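Local coordinates for glycogen synthase (Cyanobacterium sp. CLg1, PDB 6GNF), which belongs, by name and family, to the bacterial glycogen/starch synthases, glycosyltransferases built from two domains, and is modelled here with adenosine-5'-diphosphate, at residues 60-74 / 90-104. Residues are numbered along the deposited sequence; the frame is centred on the assembly and turned at random.
Sequences TVAPRFDQYEDAWDT and RYFHSYKKGVDHIWV. With SO4 (sulfate ion), chain G.
Thr-60 to Arg-64 runs parallel to Asp-100 to Val-104, joined by five backbone hydrogen bonds, from Thr-60 N to Asp-100 O (2.8 Å) through to Arg-64 N to Val-104 O. Strand 90-96, paired with 99-104 on one side, meets 72-74 on its other: Trp-72 and His-93 form an antiparallel hydrogen-bonded pair, and Tyr-91 O takes two donors, Thr-74 N and Thr-74 OG1. Within the parallel pairing, the side chains of Thr-60 and His-101 lie side by side, and Thr-60 OG1 and His-101 ND1 share a hydrogen bond of 2.9 Å at the imidazole edge.

Arg-64, extended from CG to NE with CG anti to the backbone N (chi1 -173°), lays its guanidinium flat on Phe-92; Arg-64 CZ stands 3.6 Å from the ring centroid, a cation-pi stack with planes 5° apart. Asp-73 covers the opposite face through CA and CB. Tyr-68 turns its edge to one face of Trp-103, Tyr-68 CE2 lying 3.7 Å from Trp-103 CE3, while the Trp-103 indole N-H bonds Ser-94 OG.

A sulfate ion, probably from the crystallisation liquor, is held by Arg-64 NH1, almost straight (175°) to O2, and Arg-90 NH2, to O1. Both arginines also salt-bridge Asp-105. Arg-90 NH1 makes a long salt bridge (3.4 Å) to Asp-73 OD2; Asp-73 OD1 accepts from Glu-75 N.

Strand 99-105 thus lies between strands 57-63 and 85-96 in the nine-stranded mixed sheet, strand 72-82 forming one edge of that sheet, with Val-61, Pro-63 and Val-104 packed on helix 132-144.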
ATOM      1  N   THR A  60      -8.523 -12.604   8.239  1.00 46.32           N
ATOM      2  CA  THR A  60      -7.684 -11.439   8.464  1.00 43.86           C
ATOM      3  C   THR A  60      -7.865 -11.020   9.914  1.00 42.75           C
ATOM      4  O   THR A  60      -8.928 -11.232  10.519  1.00 43.93           O
ATOM      5  CB  THR A  60      -8.050 -10.244   7.561  1.00 43.76           C
ATOM      6  OG1 THR A  60      -9.333  -9.738   7.961  1.00 44.94           O
ATOM      7  CG2 THR A  60      -8.049 -10.655   6.084  1.00 43.84           C
ATOM      8  N   VAL A  61      -6.800 -10.468  10.481  1.00 41.03           N
ATOM      9  CA  VAL A  61      -6.832  -9.905  11.819  1.00 40.73           C
ATOM     10  C   VAL A  61      -6.292  -8.498  11.748  1.00 40.99           C
ATOM     11  O   VAL A  61      -5.193  -8.283  11.223  1.00 40.07           O
ATOM     12  CB  VAL A  61      -5.949 -10.702  12.804  1.00 40.03           C
ATOM     13  CG1 VAL A  61      -6.068 -10.120  14.203  1.00 40.73           C
ATOM     14  CG2 VAL A  61      -6.336 -12.169  12.802  1.00 39.82           C
ATOM     15  N   ALA A  62      -7.054  -7.549  12.293  1.00 42.55           N
ATOM     16  CA  ALA A  62      -6.646  -6.154  12.277  1.00 41.98           C
ATOM     17  C   ALA A  62      -7.318  -5.424  13.423  1.00 42.25           C
ATOM     18  O   ALA A  62      -8.257  -5.942  14.020  1.00 42.08           O
ATOM     19  CB  ALA A  62      -7.036  -5.526  10.958  1.00 42.15           C
ATOM     20  N   PRO A  63      -6.860  -4.206  13.732  1.00 43.24           N
ATOM     21  CA  PRO A  63      -7.483  -3.469  14.838  1.00 43.62           C
ATOM     22  C   PRO A  63      -8.896  -3.019  14.526  1.00 44.69           C
ATOM     23  O   PRO A  63      -9.218  -2.728  13.375  1.00 47.83           O
ATOM     24  CB  PRO A  63      -6.575  -2.244  15.003  1.00 44.15           C
ATOM     25  CG  PRO A  63      -5.270  -2.660  14.409  1.00 44.03           C
ATOM     26  CD  PRO A  63      -5.635  -3.539  13.254  1.00 43.86           C
ATOM     27  N   ARG A  64      -9.742  -2.962  15.545  1.00 44.14           N
ATOM     28  CA  ARG A  64     -11.097  -2.429  15.398  1.00 45.81           C
ATOM     29  C   ARG A  64     -11.063  -0.913  15.600  1.00 47.02           C
ATOM     30  O   ARG A  64     -11.267  -0.407  16.696  1.00 46.77           O
ATOM     31  CB  ARG A  64     -12.039  -3.101  16.402  1.00 47.10           C
ATOM     32  CG  ARG A  64     -13.510  -2.756  16.236  1.00 47.97           C
ATOM     33  CD  ARG A  64     -14.319  -3.524  17.263  1.00 49.36           C
ATOM     34  NE  ARG A  64     -15.742  -3.244  17.174  1.00 50.02           N
ATOM     35  CZ  ARG A  64     -16.480  -2.644  18.103  1.00 50.76           C
ATOM     36  NH1 ARG A  64     -15.966  -2.217  19.248  1.00 50.75           N
ATOM     37  NH2 ARG A  64     -17.768  -2.469  17.872  1.00 52.25           N
ATOM     38  N   PHE A  65     -10.789  -0.189  14.522  1.00 49.56           N
ATOM     39  CA  PHE A  65     -10.672   1.269  14.569  1.00 50.79           C
ATOM     40  C   PHE A  65     -12.022   1.940  14.639  1.00 53.39           C
ATOM     41  O   PHE A  65     -12.126   3.053  15.146  1.00 57.10           O
ATOM     42  CB  PHE A  65      -9.895   1.793  13.362  1.00 50.61           C
ATOM     43  CG  PHE A  65      -8.433   1.441  13.380  1.00 48.65           C
ATOM     44  CD1 PHE A  65      -7.614   1.884  14.413  1.00 50.27           C
ATOM     45  CD2 PHE A  65      -7.869   0.692  12.364  1.00 48.64           C
ATOM     46  CE1 PHE A  65      -6.266   1.569  14.432  1.00 49.06           C
ATOM     47  CE2 PHE A  65      -6.519   0.377  12.378  1.00 48.10           C
ATOM     48  CZ  PHE A  65      -5.721   0.819  13.414  1.00 48.37           C
ATOM     49  N   ASP A  66     -13.047   1.267  14.119  1.00 55.39           N
ATOM     50  CA  ASP A  66     -14.424   1.751  14.194  1.00 57.80           C
ATOM     51  C   ASP A  66     -15.375   0.630  14.563  1.00 56.04           C
ATOM     52  O   ASP A  66     -15.009  -0.537  14.544  1.00 54.68           O
ATOM     53  CB  ASP A  66     -14.845   2.355  12.849  1.00 61.16           C
ATOM     54  CG  ASP A  66     -14.151   3.674  12.566  1.00 64.22           C
ATOM     55  OD1 ASP A  66     -14.729   4.704  12.975  1.00 69.90           O
ATOM     56  OD2 ASP A  66     -13.030   3.688  12.003  1.00 66.13           O
ATOM     57  N   GLN A  67     -16.598   0.999  14.911  1.00 57.60           N
ATOM     58  CA  GLN A  67     -17.611   0.024  15.262  1.00 59.52           C
ATOM     59  C   GLN A  67     -18.273  -0.508  14.002  1.00 59.01           C
ATOM     60  O   GLN A  67     -19.385  -0.112  13.683  1.00 59.97           O
ATOM     61  CB  GLN A  67     -18.631   0.660  16.203  1.00 62.69           C
ATOM     62  CG  GLN A  67     -17.996   1.158  17.484  1.00 64.30           C
ATOM     63  CD  GLN A  67     -19.014   1.628  18.493  1.00 69.47           C
ATOM     64  OE1 GLN A  67     -19.822   2.499  18.205  1.00 73.90           O
ATOM     65  NE2 GLN A  67     -18.971   1.057  19.697  1.00 72.52           N
ATOM     66  N   TYR A  68     -17.602  -1.429  13.315  1.00 56.88           N
ATOM     67  CA  TYR A  68     -18.069  -1.914  12.014  1.00 57.04           C
ATOM     68  C   TYR A  68     -19.404  -2.613  12.173  1.00 60.17           C
ATOM     69  O   TYR A  68     -19.543  -3.480  13.032  1.00 60.78           O
ATOM     70  CB  TYR A  68     -17.049  -2.864  11.390  1.00 55.30           C
ATOM     71  CG  TYR A  68     -15.650  -2.289  11.352  1.00 53.56           C
ATOM     72  CD1 TYR A  68     -15.405  -1.062  10.756  1.00 54.06           C
ATOM     73  CD2 TYR A  68     -14.576  -2.970  11.920  1.00 52.45           C
ATOM     74  CE1 TYR A  68     -14.128  -0.525  10.715  1.00 53.53           C
ATOM     75  CE2 TYR A  68     -13.301  -2.438  11.889  1.00 52.16           C
ATOM     76  CZ  TYR A  68     -13.080  -1.216  11.283  1.00 52.69           C
ATOM     77  OH  TYR A  68     -11.800  -0.704  11.262  1.00 53.59           O
ATOM     78  N   GLU A  69     -20.372  -2.239  11.343  1.00 65.09           N
ATOM     79  CA  GLU A  69     -21.762  -2.669  11.531  1.00 69.61           C
ATOM     80  C   GLU A  69     -21.995  -4.163  11.358  1.00 66.87           C
ATOM     81  O   GLU A  69     -22.844  -4.729  12.027  1.00 66.93           O
ATOM     82  CB  GLU A  69     -22.689  -1.912  10.581  1.00 75.98           C
ATOM     83  CG  GLU A  69     -22.891  -0.455  10.968  1.00 81.73           C
ATOM     84  CD  GLU A  69     -24.173   0.128  10.409  1.00 90.24           C
ATOM     85  OE1 GLU A  69     -25.075   0.464  11.210  1.00 96.46           O
ATOM     86  OE2 GLU A  69     -24.287   0.241   9.170  1.00 96.30           O
ATOM     87  N   ASP A  70     -21.222  -4.801  10.488  1.00 65.45           N
ATOM     88  CA  ASP A  70     -21.402  -6.221  10.201  1.00 66.70           C
ATOM     89  C   ASP A  70     -20.602  -7.146  11.139  1.00 66.18           C
ATOM     90  O   ASP A  70     -20.589  -8.361  10.942  1.00 67.63           O
ATOM     91  CB  ASP A  70     -21.042  -6.518   8.737  1.00 67.74           C
ATOM     92  CG  ASP A  70     -19.587  -6.218   8.408  1.00 67.29           C
ATOM     93  OD1 ASP A  70     -18.914  -5.595   9.249  1.00 69.14           O
ATOM     94  OD2 ASP A  70     -19.158  -6.535   7.275  1.00 72.15           O
ATOM     95  N   ALA A  71     -19.965  -6.586  12.166  1.00 62.19           N
ATOM     96  CA  ALA A  71     -19.097  -7.358  13.043  1.00 63.15           C
ATOM     97  C   ALA A  71     -19.719  -7.551  14.415  1.00 63.98           C
ATOM     98  O   ALA A  71     -20.030  -6.585  15.091  1.00 66.99           O
ATOM     99  CB  ALA A  71     -17.759  -6.657  13.195  1.00 62.84           C
ATOM    100  N   TRP A  72     -19.796  -8.794  14.871  1.00 62.73           N
ATOM    101  CA  TRP A  72     -20.398  -9.100  16.164  1.00 62.34           C
ATOM    102  C   TRP A  72     -19.324  -9.394  17.217  1.00 56.42           C
ATOM    103  O   TRP A  72     -18.237  -9.878  16.928  1.00 51.89           O
ATOM    104  CB  TRP A  72     -21.384 -10.280  16.046  1.00 67.15           C
ATOM    105  CG  TRP A  72     -20.739 -11.636  15.740  1.00 72.45           C
ATOM    106  CD1 TRP A  72     -20.216 -12.529  16.650  1.00 74.07           C
ATOM    107  CD2 TRP A  72     -20.563 -12.238  14.442  1.00 75.49           C
ATOM    108  NE1 TRP A  72     -19.724 -13.638  15.992  1.00 75.19           N
ATOM    109  CE2 TRP A  72     -19.925 -13.485  14.642  1.00 76.44           C
ATOM    110  CE3 TRP A  72     -20.884 -11.844  13.135  1.00 75.39           C
ATOM    111  CZ2 TRP A  72     -19.602 -14.338  13.582  1.00 79.43           C
ATOM    112  CZ3 TRP A  72     -20.554 -12.693  12.079  1.00 78.11           C
ATOM    113  CH2 TRP A  72     -19.921 -13.925  12.310  1.00 79.41           C
ATOM    114  N   ASP A  73     -19.656  -9.133  18.472  1.00 56.21           N
ATOM    115  CA  ASP A  73     -18.776  -9.443  19.592  1.00 53.81           C
ATOM    116  C   ASP A  73     -18.775 -10.957  19.823  1.00 51.75           C
ATOM    117  O   ASP A  73     -19.807 -11.538  20.085  1.00 54.41           O
ATOM    118  CB  ASP A  73     -19.267  -8.712  20.851  1.00 55.59           C
ATOM    119  CG  ASP A  73     -18.327  -8.877  22.053  1.00 55.97           C
ATOM    120  OD1 ASP A  73     -17.399  -9.697  22.009  1.00 54.73           O
ATOM    121  OD2 ASP A  73     -18.510  -8.198  23.089  1.00 58.21           O
ATOM    122  N   THR A  74     -17.604 -11.575  19.781  1.00 50.65           N
ATOM    123  CA  THR A  74     -17.494 -13.019  19.976  1.00 50.72           C
ATOM    124  C   THR A  74     -17.567 -13.407  21.447  1.00 53.42           C
ATOM    125  O   THR A  74     -17.706 -14.579  21.777  1.00 54.28           O
ATOM    126  CB  THR A  74     -16.164 -13.560  19.462  1.00 48.79           C
ATOM    127  OG1 THR A  74     -15.113 -13.067  20.297  1.00 46.64           O
ATOM    128  CG2 THR A  74     -15.940 -13.180  17.985  1.00 48.40           C
ATOM    129  N   ARG A  90     -10.839  -7.687  23.324  1.00 49.87           N
ATOM    130  CA  ARG A  90     -12.002  -8.446  22.886  1.00 48.63           C
ATOM    131  C   ARG A  90     -11.855  -8.650  21.386  1.00 47.24           C
ATOM    132  O   ARG A  90     -11.123  -7.911  20.736  1.00 51.05           O
ATOM    133  CB  ARG A  90     -13.293  -7.693  23.173  1.00 50.49           C
ATOM    134  CG  ARG A  90     -13.584  -7.463  24.646  1.00 51.90           C
ATOM    135  CD  ARG A  90     -14.928  -6.779  24.843  1.00 53.31           C
ATOM    136  NE  ARG A  90     -14.986  -5.482  24.170  1.00 55.39           N
ATOM    137  CZ  ARG A  90     -16.103  -4.789  23.922  1.00 57.21           C
ATOM    138  NH1 ARG A  90     -17.291  -5.251  24.291  1.00 58.37           N
ATOM    139  NH2 ARG A  90     -16.031  -3.618  23.293  1.00 57.24           N
ATOM    140  N   TYR A  91     -12.489  -9.689  20.856  1.00 45.65           N
ATOM    141  CA  TYR A  91     -12.464  -9.962  19.427  1.00 43.96           C
ATOM    142  C   TYR A  91     -13.862  -9.813  18.857  1.00 43.24           C
ATOM    143  O   TYR A  91     -14.844 -10.335  19.395  1.00 43.38           O
ATOM    144  CB  TYR A  91     -11.946 -11.370  19.144  1.00 43.32           C
ATOM    145  CG  TYR A  91     -10.517 -11.617  19.568  1.00 42.12           C
ATOM    146  CD1 TYR A  91      -9.448 -11.152  18.806  1.00 42.11           C
ATOM    147  CD2 TYR A  91     -10.229 -12.355  20.713  1.00 43.21           C
ATOM    148  CE1 TYR A  91      -8.132 -11.391  19.185  1.00 42.32           C
ATOM    149  CE2 TYR A  91      -8.917 -12.592  21.110  1.00 42.49           C
ATOM    150  CZ  TYR A  91      -7.867 -12.112  20.345  1.00 42.32           C
ATOM    151  OH  TYR A  91      -6.553 -12.365  20.744  1.00 40.68           O
ATOM    152  N   PHE A  92     -13.967  -9.017  17.798  1.00 43.81           N
ATOM    153  CA  PHE A  92     -15.187  -8.918  17.019  1.00 44.33           C
ATOM    154  C   PHE A  92     -14.934  -9.654  15.714  1.00 45.43           C
ATOM    155  O   PHE A  92     -13.784  -9.851  15.326  1.00 44.00           O
ATOM    156  CB  PHE A  92     -15.556  -7.459  16.769  1.00 44.40           C
ATOM    157  CG  PHE A  92     -16.154  -6.773  17.964  1.00 44.17           C
ATOM    158  CD1 PHE A  92     -15.385  -6.525  19.090  1.00 44.13           C
ATOM    159  CD2 PHE A  92     -17.474  -6.379  17.964  1.00 45.79           C
ATOM    160  CE1 PHE A  92     -15.925  -5.894  20.194  1.00 44.85           C
ATOM    161  CE2 PHE A  92     -18.028  -5.744  19.060  1.00 46.75           C
ATOM    162  CZ  PHE A  92     -17.251  -5.504  20.181  1.00 46.97           C
ATOM    163  N   HIS A  93     -16.009 -10.030  15.037  1.00 49.85           N
ATOM    164  CA  HIS A  93     -15.929 -10.961  13.918  1.00 52.72           C
ATOM    165  C   HIS A  93     -16.957 -10.606  12.860  1.00 52.02           C
ATOM    166  O   HIS A  93     -18.115 -10.410  13.182  1.00 53.96           O
ATOM    167  CB  HIS A  93     -16.157 -12.382  14.449  1.00 55.11           C
ATOM    168  CG  HIS A  93     -16.069 -13.451  13.406  1.00 60.52           C
ATOM    169  ND1 HIS A  93     -16.515 -14.733  13.626  1.00 64.85           N
ATOM    170  CD2 HIS A  93     -15.593 -13.436  12.138  1.00 65.15           C
ATOM    171  CE1 HIS A  93     -16.325 -15.459  12.537  1.00 65.70           C
ATOM    172  NE2 HIS A  93     -15.767 -14.695  11.621  1.00 64.49           N
ATOM    173  N   SER A  94     -16.506 -10.453  11.620  1.00 52.77           N
ATOM    174  CA  SER A  94     -17.411 -10.377  10.477  1.00 53.32           C
ATOM    175  C   SER A  94     -17.006 -11.394   9.422  1.00 54.54           C
ATOM    176  O   SER A  94     -15.881 -11.893   9.445  1.00 53.69           O
ATOM    177  CB  SER A  94     -17.502  -8.957   9.898  1.00 51.69           C
ATOM    178  OG  SER A  94     -16.244  -8.414   9.560  1.00 49.97           O
ATOM    179  N   TYR A  95     -17.960 -11.757   8.568  1.00 59.56           N
ATOM    180  CA  TYR A  95     -17.757 -12.808   7.582  1.00 62.59           C
ATOM    181  C   TYR A  95     -18.289 -12.354   6.248  1.00 62.93           C
ATOM    182  O   TYR A  95     -19.418 -11.906   6.141  1.00 61.69           O
ATOM    183  CB  TYR A  95     -18.379 -14.125   8.070  1.00 65.21           C
ATOM    184  CG  TYR A  95     -18.144 -15.289   7.137  1.00 68.68           C
ATOM    185  CD1 TYR A  95     -18.948 -15.478   6.028  1.00 71.14           C
ATOM    186  CD2 TYR A  95     -17.087 -16.173   7.336  1.00 71.30           C
ATOM    187  CE1 TYR A  95     -18.723 -16.527   5.153  1.00 73.94           C
ATOM    188  CE2 TYR A  95     -16.872 -17.234   6.477  1.00 73.23           C
ATOM    189  CZ  TYR A  95     -17.716 -17.423   5.411  1.00 74.33           C
ATOM    190  OH  TYR A  95     -17.504 -18.431   4.498  1.00 73.74           O
ATOM    191  N   LYS A  96     -17.428 -12.337   5.236  1.00 64.23           N
ATOM    192  CA  LYS A  96     -17.806 -11.789   3.941  1.00 68.32           C
ATOM    193  C   LYS A  96     -17.047 -12.441   2.785  1.00 65.14           C
ATOM    194  O   LYS A  96     -15.812 -12.459   2.785  1.00 59.28           O
ATOM    195  CB  LYS A  96     -17.552 -10.284   3.938  1.00 71.61           C
ATOM    196  CG  LYS A  96     -18.516  -9.497   3.068  1.00 79.45           C
ATOM    197  CD  LYS A  96     -18.195  -8.010   3.099  1.00 83.05           C
ATOM    198  CE  LYS A  96     -17.005  -7.670   2.213  1.00 87.11           C
ATOM    199  NZ  LYS A  96     -16.016  -6.802   2.907  1.00 90.62           N
ATOM    200  N   LYS A  97     -17.796 -12.869   1.766  1.00 66.96           N
ATOM    201  CA  LYS A  97     -17.232 -13.502   0.581  1.00 66.53           C
ATOM    202  C   LYS A  97     -16.219 -14.586   0.931  1.00 61.78           C
ATOM    203  O   LYS A  97     -15.086 -14.558   0.427  1.00 58.26           O
ATOM    204  CB  LYS A  97     -16.567 -12.452  -0.302  1.00 70.62           C
ATOM    205  CG  LYS A  97     -17.531 -11.488  -0.961  1.00 78.97           C
ATOM    206  CD  LYS A  97     -16.751 -10.350  -1.584  1.00 84.80           C
ATOM    207  CE  LYS A  97     -17.471  -9.739  -2.774  1.00 91.28           C
ATOM    208  NZ  LYS A  97     -18.785  -9.155  -2.400  1.00 98.34           N
ATOM    209  N   GLY A  98     -16.611 -15.472   1.843  1.00 59.83           N
ATOM    210  CA  GLY A  98     -15.798 -16.607   2.217  1.00 58.99           C
ATOM    211  C   GLY A  98     -14.594 -16.303   3.081  1.00 58.29           C
ATOM    212  O   GLY A  98     -13.767 -17.184   3.277  1.00 60.43           O
ATOM    213  N   VAL A  99     -14.453 -15.061   3.556  1.00 55.67           N
ATOM    214  CA  VAL A  99     -13.323 -14.673   4.406  1.00 52.45           C
ATOM    215  C   VAL A  99     -13.798 -14.171   5.773  1.00 51.68           C
ATOM    216  O   VAL A  99     -14.720 -13.341   5.845  1.00 48.85           O
ATOM    217  CB  VAL A  99     -12.480 -13.548   3.760  1.00 52.15           C
ATOM    218  CG1 VAL A  99     -11.265 -13.228   4.616  1.00 49.78           C
ATOM    219  CG2 VAL A  99     -12.035 -13.939   2.355  1.00 53.69           C
ATOM    220  N   ASP A 100     -13.139 -14.652   6.832  1.00 49.86           N
ATOM    221  CA  ASP A 100     -13.370 -14.182   8.196  1.00 50.19           C
ATOM    222  C   ASP A 100     -12.508 -12.965   8.481  1.00 49.72           C
ATOM    223  O   ASP A 100     -11.296 -12.994   8.301  1.00 48.69           O
ATOM    224  CB  ASP A 100     -13.016 -15.266   9.210  1.00 50.36           C
ATOM    225  CG  ASP A 100     -13.936 -16.460   9.117  1.00 52.17           C
ATOM    226  OD1 ASP A 100     -15.027 -16.407   9.742  1.00 52.96           O
ATOM    227  OD2 ASP A 100     -13.651 -17.436   8.395  1.00 51.87           O
ATOM    228  N   HIS A 101     -13.138 -11.898   8.962  1.00 50.40           N
ATOM    229  CA  HIS A 101     -12.415 -10.714   9.394  1.00 49.48           C
ATOM    230  C   HIS A 101     -12.560 -10.624  10.893  1.00 48.71           C
ATOM    231  O   HIS A 101     -13.671 -10.590  11.424  1.00 50.11           O
ATOM    232  CB  HIS A 101     -12.981  -9.472   8.721  1.00 50.19           C
ATOM    233  CG  HIS A 101     -12.970  -9.558   7.231  1.00 50.91           C
ATOM    234  ND1 HIS A 101     -11.805  -9.655   6.504  1.00 51.78           N
ATOM    235  CD2 HIS A 101     -13.979  -9.585   6.335  1.00 54.03           C
ATOM    236  CE1 HIS A 101     -12.100  -9.724   5.218  1.00 52.61           C
ATOM    237  NE2 HIS A 101     -13.411  -9.685   5.088  1.00 52.98           N
ATOM    238  N   ILE A 102     -11.431 -10.725  11.581  1.00 47.24           N
ATOM    239  CA  ILE A 102     -11.390 -10.641  13.022  1.00 46.72           C
ATOM    240  C   ILE A 102     -10.836  -9.275  13.382  1.00 45.71           C
ATOM    241  O   ILE A 102      -9.805  -8.847  12.854  1.00 45.52           O
ATOM    242  CB  ILE A 102     -10.466 -11.721  13.619  1.00 49.03           C
ATOM    243  CG1 ILE A 102     -10.793 -13.111  13.046  1.00 48.43           C
ATOM    244  CG2 ILE A 102     -10.535 -11.704  15.137  1.00 48.04           C
ATOM    245  CD1 ILE A 102     -12.229 -13.508  13.185  1.00 53.01           C
ATOM    246  N   TRP A 103     -11.504  -8.599  14.305  1.00 45.58           N
ATOM    247  CA  TRP A 103     -11.118  -7.256  14.695  1.00 44.82           C
ATOM    248  C   TRP A 103     -10.762  -7.216  16.168  1.00 45.55           C
ATOM    249  O   TRP A 103     -11.552  -7.601  17.031  1.00 46.85           O
ATOM    250  CB  TRP A 103     -12.266  -6.298  14.444  1.00 46.36           C
ATOM    251  CG  TRP A 103     -12.866  -6.421  13.090  1.00 45.36           C
ATOM    252  CD1 TRP A 103     -14.069  -6.967  12.785  1.00 45.67           C
ATOM    253  CD2 TRP A 103     -12.296  -5.982  11.850  1.00 43.99           C
ATOM    254  NE1 TRP A 103     -14.296  -6.890  11.434  1.00 45.16           N
ATOM    255  CE2 TRP A 103     -13.232  -6.277  10.839  1.00 44.56           C
ATOM    256  CE3 TRP A 103     -11.104  -5.347  11.502  1.00 41.29           C
ATOM    257  CZ2 TRP A 103     -13.007  -5.987   9.503  1.00 44.80           C
ATOM    258  CZ3 TRP A 103     -10.874  -5.050  10.154  1.00 42.32           C
ATOM    259  CH2 TRP A 103     -11.820  -5.375   9.173  1.00 43.32           C
ATOM    260  N   VAL A 104      -9.565  -6.725  16.453  1.00 45.00           N
ATOM    261  CA  VAL A 104      -9.061  -6.657  17.808  1.00 44.54           C
ATOM    262  C   VAL A 104      -9.548  -5.368  18.447  1.00 45.57           C
ATOM    263  O   VAL A 104      -9.199  -4.279  18.005  1.00 45.83           O
ATOM    264  CB  VAL A 104      -7.524  -6.702  17.818  1.00 43.73           C
ATOM    265  CG1 VAL A 104      -7.000  -6.713  19.245  1.00 44.92           C
ATOM    266  CG2 VAL A 104      -7.030  -7.923  17.061  1.00 42.28           C
TER
HETATM  267  S   SO4 G 603     -19.038  -1.665  21.710  1.00 88.15           S
HETATM  268  O1  SO4 G 603     -18.897  -2.676  22.789  1.00 82.30           O
HETATM  269  O2  SO4 G 603     -17.751  -0.983  21.421  1.00 84.06           O
HETATM  270  O3  SO4 G 603     -20.011  -0.648  22.164  1.00 94.98           O
HETATM  271  O4  SO4 G 603     -19.539  -2.316  20.478  1.00 86.02           O
HETATM  272  O   HOH W   1      -9.857  -8.215   9.893  1.00 41.85           O